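Local coordinates for protein Esterase/lipase (Lactobacillus rhamnosus, PDB 4N5H) that probably hydrolyses carboxylic esters, and may also transfer acyl groups, as a serine esterase of the alpha/beta hydrolase fold, at residues 111-123 and 149-161. The protein carries 1 engineered substitution. Sequence-based numbering, arbitrary orientation.
Sequences DLRGQIQDIFASL and GHLASLVACIQQS
Two helices of the alpha/beta hydrolase core, 112-129 and the helix 147-158 that probably follows the nucleophile elbow, pack knobs-into-holes, with Ile116, Leu151 and Val155 as the knobs. Their segments cross at -69° with axes 10.7 Å apart, and no hydrogen bond links them. Ile116 sits among Leu151, Leu154, Val155 and Ile158; its CG1 is anti to the carbonyl carbon (chi1 -66°), and the further turn at chi2 (-74°) brings CD1 to Leu151 CD2 and Val155 CG2, while CG2 meets the tip of Ile158 at CD1, 3.9 Å away. In return, Leu151 fills the hole formed by Leu112, Gln115, Ile116 and Ile119, its CD2 sliding past Leu112 CD1 at 3.6 Å. Val155, set among Ile116, Ile119, Phe120 and Leu123, splits its methyls: CG2 rests on Ile119 CG2 at 3.8 Å, and CG1 turns to Leu123 CD1. Leu112 also touches the imidazole edge of His150 through CD1 and, with its other methyl, Leu154 CD2.

Phe120 lies against the C-terminal part of segment 149-161, at Val155, Ile158 and Gln159. Its CZ lies 3.8 Å from Ile158 CG2, CE1 reaches Val155 CG2, and Gln159 OE1 approaches the ring edge, in plane, 3.6 Å from CE2. Without the ring, as with an alanine here, a gap is likely to open beside Val155 and Ile158, and Gln159 OE1 would lose its aromatic neighbour. Polar ends at the margins are held from outside: Gln159 NE2 donates a hydrogen bond to Val173 O, His150 NE2 is hydrogen-bonded to Leu221 O, and Gln115 NE2 donates to Arg105 O and Trp77 O, whereas Gln115 OE1 is buried without a partner.

Beneath the pair runs the central sheet, where Ile119 and Leu151 both touch Ile72 of strand 66-72 and Leu123 touches Ile70. Helix 162-168 adds Phe168 against Ile116 and Ile158, and helix 223-226 packs on Leu154 through Val226.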
# COMPACT_ATOMS: atom_id res chain seq x y z
N ASP A 111 -18.45 -30.53 5.54
CA ASP A 111 -18.02 -31.21 6.72
C ASP A 111 -16.57 -31.69 6.52
O ASP A 111 -15.92 -31.25 5.54
CB ASP A 111 -18.95 -32.40 7.11
CG ASP A 111 -19.06 -33.44 6.09
OD1 ASP A 111 -18.12 -33.68 5.31
OD2 ASP A 111 -20.10 -34.17 6.08
N LEU A 112 -16.08 -32.48 7.46
CA LEU A 112 -14.66 -32.91 7.42
C LEU A 112 -14.35 -33.62 6.14
O LEU A 112 -13.31 -33.46 5.57
CB LEU A 112 -14.38 -33.77 8.64
CG LEU A 112 -12.97 -34.46 8.66
CD1 LEU A 112 -11.84 -33.38 8.57
CD2 LEU A 112 -12.83 -35.31 9.92
N ARG A 113 -15.28 -34.46 5.63
CA ARG A 113 -15.01 -35.16 4.38
C ARG A 113 -14.74 -34.21 3.23
O ARG A 113 -13.83 -34.46 2.40
CB ARG A 113 -16.13 -36.20 4.05
CG ARG A 113 -15.98 -36.85 2.72
CD ARG A 113 -17.09 -37.84 2.43
NE ARG A 113 -17.06 -39.03 3.26
CZ ARG A 113 -17.90 -39.27 4.27
NH1 ARG A 113 -18.80 -38.32 4.64
NH2 ARG A 113 -17.81 -40.43 4.95
N GLY A 114 -15.54 -33.14 3.11
CA GLY A 114 -15.39 -32.13 2.00
C GLY A 114 -13.98 -31.51 2.16
O GLY A 114 -13.31 -31.32 1.14
N GLN A 115 -13.56 -31.24 3.37
CA GLN A 115 -12.21 -30.61 3.63
C GLN A 115 -11.09 -31.54 3.20
O GLN A 115 -10.13 -31.14 2.50
CB GLN A 115 -12.00 -30.15 5.09
CG GLN A 115 -13.04 -29.09 5.42
CD GLN A 115 -12.81 -28.45 6.73
OE1 GLN A 115 -12.39 -29.07 7.71
NE2 GLN A 115 -13.04 -27.17 6.76
N ILE A 116 -11.20 -32.81 3.57
CA ILE A 116 -10.24 -33.82 3.18
C ILE A 116 -10.20 -34.05 1.69
O ILE A 116 -9.14 -34.12 1.08
CB ILE A 116 -10.49 -35.15 3.96
CG1 ILE A 116 -10.23 -34.92 5.49
CG2 ILE A 116 -9.71 -36.27 3.29
CD1 ILE A 116 -8.74 -34.82 5.87
N GLN A 117 -11.37 -34.02 1.05
CA GLN A 117 -11.44 -34.17 -0.41
C GLN A 117 -10.76 -33.00 -1.10
O GLN A 117 -10.01 -33.20 -2.08
CB GLN A 117 -12.87 -34.34 -0.87
CG GLN A 117 -13.38 -35.71 -0.53
CD GLN A 117 -14.88 -35.94 -0.96
OE1 GLN A 117 -15.57 -35.02 -1.39
NE2 GLN A 117 -15.33 -37.17 -0.87
N ASP A 118 -11.00 -31.79 -0.58
CA ASP A 118 -10.33 -30.59 -1.16
C ASP A 118 -8.83 -30.71 -1.04
O ASP A 118 -8.08 -30.49 -2.00
CB ASP A 118 -10.79 -29.31 -0.47
CG ASP A 118 -12.23 -28.93 -0.83
OD1 ASP A 118 -12.82 -29.53 -1.79
OD2 ASP A 118 -12.78 -28.03 -0.17
N ILE A 119 -8.37 -31.09 0.14
CA ILE A 119 -6.88 -31.27 0.31
C ILE A 119 -6.30 -32.31 -0.61
O ILE A 119 -5.29 -32.06 -1.30
CB ILE A 119 -6.50 -31.48 1.80
CG1 ILE A 119 -6.89 -30.32 2.68
CG2 ILE A 119 -5.07 -31.80 1.96
CD1 ILE A 119 -6.93 -30.56 4.19
N PHE A 120 -6.96 -33.48 -0.73
CA PHE A 120 -6.45 -34.50 -1.64
C PHE A 120 -6.50 -34.04 -3.11
O PHE A 120 -5.62 -34.37 -3.89
CB PHE A 120 -7.21 -35.82 -1.46
CG PHE A 120 -6.55 -36.74 -0.51
CD1 PHE A 120 -6.84 -36.60 0.87
CD2 PHE A 120 -5.63 -37.67 -0.94
CE1 PHE A 120 -6.21 -37.40 1.78
CE2 PHE A 120 -4.98 -38.50 -0.04
CZ PHE A 120 -5.21 -38.31 1.31
N ALA A 121 -7.50 -33.22 -3.47
CA ALA A 121 -7.52 -32.69 -4.83
C ALA A 121 -6.37 -31.74 -5.13
O ALA A 121 -5.77 -31.79 -6.23
CB ALA A 121 -8.83 -31.92 -5.09
N SER A 122 -5.98 -30.93 -4.11
CA SER A 122 -4.79 -30.07 -4.26
C SER A 122 -3.54 -30.90 -4.36
O SER A 122 -2.66 -30.59 -5.18
CB SER A 122 -4.65 -29.05 -3.13
OG SER A 122 -4.23 -29.59 -1.90
N LEU A 123 -3.46 -32.01 -3.64
CA LEU A 123 -2.25 -32.89 -3.75
C LEU A 123 -2.22 -33.56 -5.13
O LEU A 123 -1.19 -33.66 -5.75
CB LEU A 123 -2.29 -34.02 -2.69
CG LEU A 123 -2.38 -33.60 -1.22
CD1 LEU A 123 -2.48 -34.82 -0.32
CD2 LEU A 123 -1.24 -32.83 -0.82
N GLY A 149 -3.05 -28.84 11.46
CA GLY A 149 -2.32 -30.00 11.95
C GLY A 149 -3.20 -31.25 12.14
O GLY A 149 -2.78 -32.33 11.89
N HIS A 150 -4.40 -31.03 12.58
CA HIS A 150 -5.42 -32.10 12.59
C HIS A 150 -5.56 -32.63 11.19
O HIS A 150 -5.44 -33.85 10.99
CB HIS A 150 -6.76 -31.54 13.02
CG HIS A 150 -7.91 -32.46 12.82
ND1 HIS A 150 -8.85 -32.29 11.84
CD2 HIS A 150 -8.29 -33.57 13.53
CE1 HIS A 150 -9.77 -33.23 11.95
NE2 HIS A 150 -9.40 -34.08 12.91
N LEU A 151 -5.81 -31.77 10.23
CA LEU A 151 -6.08 -32.21 8.88
C LEU A 151 -4.87 -32.90 8.30
O LEU A 151 -4.98 -33.97 7.67
CB LEU A 151 -6.51 -31.04 8.01
CG LEU A 151 -7.89 -30.40 8.31
CD1 LEU A 151 -8.05 -29.02 7.72
CD2 LEU A 151 -8.98 -31.31 7.87
N ALA A 152 -3.65 -32.35 8.52
CA ALA A 152 -2.46 -32.98 8.03
C ALA A 152 -2.29 -34.39 8.64
O ALA A 152 -1.80 -35.30 7.92
CB ALA A 152 -1.23 -32.18 8.30
N SER A 153 -2.59 -34.56 9.93
CA SER A 153 -2.39 -35.83 10.60
C SER A 153 -3.33 -36.87 9.98
O SER A 153 -2.95 -38.02 9.80
CB SER A 153 -2.53 -35.75 12.13
OG SER A 153 -3.91 -35.67 12.53
N LEU A 154 -4.55 -36.43 9.67
CA LEU A 154 -5.53 -37.35 8.98
C LEU A 154 -5.14 -37.68 7.56
O LEU A 154 -5.20 -38.86 7.14
CB LEU A 154 -6.93 -36.76 9.04
CG LEU A 154 -7.84 -37.22 10.15
CD1 LEU A 154 -7.26 -36.96 11.55
CD2 LEU A 154 -9.27 -36.66 10.07
N VAL A 155 -4.70 -36.69 6.77
CA VAL A 155 -4.29 -36.90 5.41
C VAL A 155 -3.12 -37.92 5.36
O VAL A 155 -3.11 -38.82 4.57
CB VAL A 155 -3.82 -35.53 4.79
CG1 VAL A 155 -2.97 -35.72 3.53
CG2 VAL A 155 -4.99 -34.66 4.49
N ALA A 156 -2.18 -37.82 6.32
CA ALA A 156 -1.02 -38.73 6.39
C ALA A 156 -1.50 -40.20 6.56
O ALA A 156 -0.95 -41.07 5.90
CB ALA A 156 -0.12 -38.37 7.53
N CYS A 157 -2.51 -40.40 7.35
CA CYS A 157 -3.05 -41.75 7.55
C CYS A 157 -3.87 -42.24 6.37
O CYS A 157 -3.73 -43.40 5.90
CB CYS A 157 -3.94 -41.76 8.77
SG CYS A 157 -3.04 -41.50 10.33
N ILE A 158 -4.70 -41.35 5.86
CA ILE A 158 -5.57 -41.70 4.72
C ILE A 158 -4.75 -42.09 3.53
O ILE A 158 -5.07 -43.05 2.82
CB ILE A 158 -6.58 -40.59 4.39
CG1 ILE A 158 -7.52 -40.35 5.57
CG2 ILE A 158 -7.37 -40.90 3.12
CD1 ILE A 158 -8.19 -39.00 5.56
N GLN A 159 -3.66 -41.40 3.26
CA GLN A 159 -2.83 -41.72 2.15
C GLN A 159 -2.26 -43.15 2.22
O GLN A 159 -1.90 -43.69 1.18
CB GLN A 159 -1.72 -40.66 2.04
CG GLN A 159 -0.59 -40.96 1.08
CD GLN A 159 -0.97 -40.96 -0.39
OE1 GLN A 159 -2.05 -40.53 -0.75
NE2 GLN A 159 -0.05 -41.38 -1.24
N GLN A 160 -2.15 -43.74 3.42
CA GLN A 160 -1.57 -45.05 3.55
C GLN A 160 -2.63 -46.17 3.53
O GLN A 160 -2.28 -47.34 3.60
CB GLN A 160 -0.83 -45.17 4.87
CG GLN A 160 0.01 -44.08 5.28
CD GLN A 160 0.86 -43.55 4.18
OE1 GLN A 160 1.32 -44.30 3.29
NE2 GLN A 160 1.09 -42.15 4.24
N SER A 161 -3.91 -45.84 3.57
CA SER A 161 -4.95 -46.81 3.90
C SER A 161 -6.07 -46.85 2.85
O SER A 161 -6.85 -45.90 2.68
CB SER A 161 -5.61 -46.50 5.20
OG SER A 161 -6.83 -47.21 5.42